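Local coordinates for protein intimin (Escherichia coli, PDB 1F00) that probably mediates intimate attachment of enteropathogenic bacteria to host cells by binding a receptor through its C-terminal extracellular region, at residues K10-Y23 with V86-T98. Residues are numbered along the deposited sequence; the frame is centred on the assembly and turned at random.
Sequences KTTAVANGQDAITY and VKAPEVEFFTTLT
Ala13 turns both its N-H and its C=O to strand 91-94: its N donates to Glu92 O (3.0 Å) and its O accepts from Phe94 N (2.8 Å). Glu92 N to Thr11 O and Ala15 N to Phe94 O extend this parallel ladder at its two ends. On one face of the pairing, Ala13 CB lies against CE2 of the Phe93 ring at 3.7 Å, while Val14 O and Asp19 O sit at that ring's edge, near its plane. Ile21 and Val91 meet tip to tip, Ile21 CD1 lying 3.6 Å from Val91 CB, and the hydroxyl of Tyr23 abuts both Val91 methyls. On the other face Thr12 turns CG2 anti to its backbone N (chi1 of OG1 -64°), which sets this methyl at the edge of the Phe94 ring, 3.5 Å from Phe94 CD2. In this immunoglobulin-like domain the short strand 12-14 pairs parallel with the last strand, 91-94, whereas strand 21-29 belongs to the other sheet; Ile21, Tyr23, Val91 and Phe93 thus pack between the two sheets, with Leu65 touching Tyr23 and Phe93. Two waters bridge the segments, one from Thr11 O to Glu92 OE2, the other from Tyr23 OH to Pro89 O. On the edge of strand 12-14 turned away from 91-94, Asp19 OD1 accepts from Val14 N (2.7 Å) and OD2 forms a salt bridge with Lys10 NZ. Asn16 OD1 accepts from Gln18 N, closing an Asx turn, and from Asp19 N.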
loop_
_atom_site.group_PDB
_atom_site.type_symbol
_atom_site.label_atom_id
_atom_site.label_comp_id
_atom_site.label_asym_id
_atom_site.label_seq_id
_atom_site.Cartn_x
_atom_site.Cartn_y
_atom_site.Cartn_z
ATOM N N LYS A 10 11.481 13.696 -21.029
ATOM C CA LYS A 10 10.408 12.944 -20.372
ATOM C C LYS A 10 9.158 13.821 -20.331
ATOM O O LYS A 10 9.262 15.045 -20.277
ATOM C CB LYS A 10 10.807 12.565 -18.936
ATOM C CG LYS A 10 11.166 13.764 -18.077
ATOM C CD LYS A 10 11.075 13.478 -16.573
ATOM C CE LYS A 10 12.118 12.502 -16.091
ATOM N NZ LYS A 10 12.047 12.340 -14.604
ATOM N N THR A 11 7.980 13.202 -20.337
ATOM C CA THR A 11 6.732 13.963 -20.308
ATOM C C THR A 11 6.019 13.927 -18.957
ATOM O O THR A 11 4.922 14.472 -18.807
ATOM C CB THR A 11 5.762 13.470 -21.393
ATOM O OG1 THR A 11 5.410 12.106 -21.139
ATOM C CG2 THR A 11 6.415 13.569 -22.761
ATOM N N THR A 12 6.642 13.286 -17.974
ATOM C CA THR A 12 6.074 13.204 -16.637
ATOM C C THR A 12 7.195 13.349 -15.615
ATOM O O THR A 12 8.320 12.911 -15.857
ATOM C CB THR A 12 5.349 11.857 -16.416
ATOM O OG1 THR A 12 4.225 11.767 -17.300
ATOM C CG2 THR A 12 4.855 11.747 -14.997
ATOM N N ALA A 13 6.888 13.977 -14.485
ATOM C CA ALA A 13 7.873 14.179 -13.427
ATOM C C ALA A 13 7.179 14.428 -12.093
ATOM O O ALA A 13 5.990 14.755 -12.052
ATOM C CB ALA A 13 8.780 15.361 -13.774
ATOM N N VAL A 14 7.925 14.281 -11.004
ATOM C CA VAL A 14 7.375 14.487 -9.670
ATOM C C VAL A 14 7.474 15.959 -9.267
ATOM O O VAL A 14 8.497 16.607 -9.491
ATOM C CB VAL A 14 8.128 13.628 -8.624
ATOM C CG1 VAL A 14 7.477 13.785 -7.258
ATOM C CG2 VAL A 14 8.136 12.175 -9.052
ATOM N N ALA A 15 6.405 16.481 -8.672
ATOM C CA ALA A 15 6.377 17.876 -8.241
ATOM C C ALA A 15 7.059 18.055 -6.885
ATOM O O ALA A 15 6.439 18.520 -5.923
ATOM C CB ALA A 15 4.941 18.372 -8.173
ATOM N N ASN A 16 8.335 17.687 -6.815
ATOM C CA ASN A 16 9.102 17.806 -5.581
ATOM C C ASN A 16 10.119 18.932 -5.686
ATOM O O ASN A 16 10.960 19.111 -4.803
ATOM C CB ASN A 16 9.828 16.495 -5.261
ATOM C CG ASN A 16 10.722 16.029 -6.389
ATOM O OD1 ASN A 16 11.164 16.824 -7.219
ATOM N ND2 ASN A 16 11.010 14.731 -6.417
ATOM N N GLY A 17 10.040 19.686 -6.776
ATOM C CA GLY A 17 10.957 20.791 -6.978
ATOM C C GLY A 17 12.373 20.339 -7.259
ATOM O O GLY A 17 13.295 21.149 -7.241
ATOM N N GLN A 18 12.553 19.049 -7.523
ATOM C CA GLN A 18 13.877 18.504 -7.809
ATOM C C GLN A 18 13.880 17.643 -9.068
ATOM O O GLN A 18 14.843 17.664 -9.832
ATOM C CB GLN A 18 14.379 17.672 -6.627
ATOM C CG GLN A 18 14.559 18.457 -5.335
ATOM C CD GLN A 18 15.564 19.585 -5.467
ATOM O OE1 GLN A 18 16.668 19.390 -5.975
ATOM N NE2 GLN A 18 15.187 20.771 -5.001
ATOM N N ASP A 19 12.814 16.871 -9.272
ATOM C CA ASP A 19 12.709 16.023 -10.456
ATOM C C ASP A 19 12.615 16.997 -11.623
ATOM O O ASP A 19 11.672 17.786 -11.707
ATOM C CB ASP A 19 11.447 15.154 -10.389
ATOM C CG ASP A 19 11.437 14.056 -11.434
ATOM O OD1 ASP A 19 10.385 13.402 -11.605
ATOM O OD2 ASP A 19 12.484 13.837 -12.083
ATOM N N ALA A 20 13.587 16.947 -12.525
ATOM C CA ALA A 20 13.604 17.885 -13.637
ATOM C C ALA A 20 13.436 17.290 -15.016
ATOM O O ALA A 20 13.883 16.178 -15.302
ATOM C CB ALA A 20 14.895 18.712 -13.591
ATOM N N ILE A 21 12.773 18.060 -15.868
ATOM C CA ILE A 21 12.552 17.680 -17.246
ATOM C C ILE A 21 13.476 18.590 -18.040
ATOM O O ILE A 21 13.450 19.808 -17.868
ATOM C CB ILE A 21 11.088 17.917 -17.666
ATOM C CG1 ILE A 21 10.176 16.958 -16.891
ATOM C CG2 ILE A 21 10.937 17.726 -19.168
ATOM C CD1 ILE A 21 8.722 16.979 -17.324
ATOM N N THR A 22 14.315 18.004 -18.883
ATOM C CA THR A 22 15.232 18.807 -19.669
ATOM C C THR A 22 14.744 18.977 -21.100
ATOM O O THR A 22 14.402 18.010 -21.783
ATOM C CB THR A 22 16.679 18.222 -19.642
ATOM O OG1 THR A 22 17.418 18.698 -20.775
ATOM C CG2 THR A 22 16.662 16.725 -19.646
ATOM N N TYR A 23 14.685 20.233 -21.524
ATOM C CA TYR A 23 14.251 20.579 -22.867
ATOM C C TYR A 23 15.468 20.883 -23.720
ATOM O O TYR A 23 16.393 21.568 -23.282
ATOM C CB TYR A 23 13.332 21.805 -22.835
ATOM C CG TYR A 23 12.003 21.565 -22.162
ATOM C CD1 TYR A 23 11.894 21.540 -20.773
ATOM C CD2 TYR A 23 10.852 21.345 -22.918
ATOM C CE1 TYR A 23 10.671 21.302 -20.154
ATOM C CE2 TYR A 23 9.631 21.106 -22.312
ATOM C CZ TYR A 23 9.545 21.087 -20.929
ATOM O OH TYR A 23 8.333 20.864 -20.323
ATOM N N VAL A 86 7.846 29.279 -29.841
ATOM C CA VAL A 86 7.628 27.939 -30.361
ATOM C C VAL A 86 7.272 27.087 -29.143
ATOM O O VAL A 86 8.014 27.054 -28.160
ATOM C CB VAL A 86 8.889 27.364 -31.047
ATOM C CG1 VAL A 86 10.039 27.277 -30.059
ATOM C CG2 VAL A 86 8.581 25.986 -31.619
ATOM N N LYS A 87 6.124 26.422 -29.203
ATOM C CA LYS A 87 5.661 25.592 -28.102
ATOM C C LYS A 87 6.350 24.235 -28.082
ATOM O O LYS A 87 6.521 23.592 -29.119
ATOM C CB LYS A 87 4.144 25.398 -28.192
ATOM C CG LYS A 87 3.338 26.671 -27.970
ATOM C CD LYS A 87 3.351 27.078 -26.504
ATOM C CE LYS A 87 2.687 28.437 -26.272
ATOM N NZ LYS A 87 3.543 29.586 -26.697
ATOM N N ALA A 88 6.751 23.807 -26.891
ATOM C CA ALA A 88 7.409 22.520 -26.728
ATOM C C ALA A 88 6.336 21.490 -26.406
ATOM O O ALA A 88 5.179 21.842 -26.168
ATOM C CB ALA A 88 8.417 22.591 -25.586
ATOM N N PRO A 89 6.699 20.198 -26.417
ATOM C CA PRO A 89 5.698 19.179 -26.099
ATOM C C PRO A 89 5.204 19.451 -24.679
ATOM O O PRO A 89 5.971 19.905 -23.828
ATOM C CB PRO A 89 6.494 17.879 -26.189
ATOM C CG PRO A 89 7.535 18.195 -27.220
ATOM C CD PRO A 89 7.969 19.581 -26.840
ATOM N N GLU A 90 3.929 19.188 -24.427
ATOM C CA GLU A 90 3.358 19.406 -23.108
ATOM C C GLU A 90 3.845 18.320 -22.149
ATOM O O GLU A 90 4.053 17.174 -22.555
ATOM C CB GLU A 90 1.833 19.373 -23.203
ATOM C CG GLU A 90 1.106 19.804 -21.950
ATOM C CD GLU A 90 -0.397 19.703 -22.111
ATOM O OE1 GLU A 90 -0.905 18.572 -22.251
ATOM O OE2 GLU A 90 -1.069 20.754 -22.105
ATOM N N VAL A 91 4.035 18.682 -20.883
ATOM C CA VAL A 91 4.493 17.726 -19.875
ATOM C C VAL A 91 3.615 17.847 -18.633
ATOM O O VAL A 91 2.857 18.811 -18.495
ATOM C CB VAL A 91 5.969 17.983 -19.468
ATOM C CG1 VAL A 91 6.856 17.982 -20.702
ATOM C CG2 VAL A 91 6.085 19.313 -18.717
ATOM N N GLU A 92 3.712 16.876 -17.729
ATOM C CA GLU A 92 2.905 16.912 -16.513
ATOM C C GLU A 92 3.678 16.581 -15.240
ATOM O O GLU A 92 4.477 15.640 -15.206
ATOM C CB GLU A 92 1.743 15.926 -16.614
ATOM C CG GLU A 92 0.970 15.964 -17.912
ATOM C CD GLU A 92 -0.090 14.888 -17.957
ATOM O OE1 GLU A 92 -1.176 15.093 -17.374
ATOM O OE2 GLU A 92 0.172 13.826 -18.561
ATOM N N PHE A 93 3.427 17.357 -14.192
ATOM C CA PHE A 93 4.052 17.105 -12.908
ATOM C C PHE A 93 2.984 16.495 -12.015
ATOM O O PHE A 93 1.813 16.890 -12.068
ATOM C CB PHE A 93 4.594 18.398 -12.293
ATOM C CG PHE A 93 5.816 18.923 -12.986
ATOM C CD1 PHE A 93 5.703 19.764 -14.089
ATOM C CD2 PHE A 93 7.088 18.540 -12.561
ATOM C CE1 PHE A 93 6.834 20.215 -14.762
ATOM C CE2 PHE A 93 8.225 18.984 -13.226
ATOM C CZ PHE A 93 8.099 19.823 -14.330
ATOM N N PHE A 94 3.377 15.517 -11.208
ATOM C CA PHE A 94 2.428 14.861 -10.323
ATOM C C PHE A 94 2.921 14.852 -8.885
ATOM O O PHE A 94 4.125 14.796 -8.623
ATOM C CB PHE A 94 2.172 13.423 -10.797
ATOM C CG PHE A 94 1.432 13.336 -12.108
ATOM C CD1 PHE A 94 0.066 13.590 -12.168
ATOM C CD2 PHE A 94 2.102 13.007 -13.284
ATOM C CE1 PHE A 94 -0.623 13.519 -13.380
ATOM C CE2 PHE A 94 1.427 12.934 -14.500
ATOM C CZ PHE A 94 0.056 13.191 -14.550
ATOM N N THR A 95 1.976 14.926 -7.955
ATOM C CA THR A 95 2.293 14.903 -6.537
ATOM C C THR A 95 3.038 13.610 -6.214
ATOM O O THR A 95 2.909 12.618 -6.930
ATOM C CB THR A 95 1.006 14.960 -5.692
ATOM O OG1 THR A 95 0.442 16.277 -5.774
ATOM C CG2 THR A 95 1.292 14.615 -4.243
ATOM N N THR A 96 3.819 13.639 -5.140
ATOM C CA THR A 96 4.578 12.479 -4.683
ATOM C C THR A 96 3.635 11.328 -4.329
ATOM O O THR A 96 2.675 11.517 -3.580
ATOM C CB THR A 96 5.382 12.818 -3.417
ATOM O OG1 THR A 96 6.233 13.939 -3.677
ATOM C CG2 THR A 96 6.229 11.626 -2.987
ATOM N N LEU A 97 3.903 10.144 -4.874
ATOM C CA LEU A 97 3.087 8.973 -4.582
ATOM C C LEU A 97 3.373 8.585 -3.135
ATOM O O LEU A 97 4.531 8.480 -2.723
ATOM C CB LEU A 97 3.444 7.816 -5.522
ATOM C CG LEU A 97 2.548 6.575 -5.420
ATOM C CD1 LEU A 97 1.084 6.970 -5.642
ATOM C CD2 LEU A 97 2.991 5.542 -6.446
ATOM N N THR A 98 2.312 8.361 -2.372
ATOM C CA THR A 98 2.444 8.035 -0.962
ATOM C C THR A 98 1.390 7.039 -0.489
ATOM O O THR A 98 0.278 7.000 -1.013
ATOM C CB THR A 98 2.287 9.321 -0.108
ATOM O OG1 THR A 98 3.326 10.250 -0.448
ATOM C CG2 THR A 98 2.357 9.002 1.374
HETATM O O HOH W 1 2.514 13.713 -19.678
HETATM O O HOH W 2 6.054 21.612 -21.651
#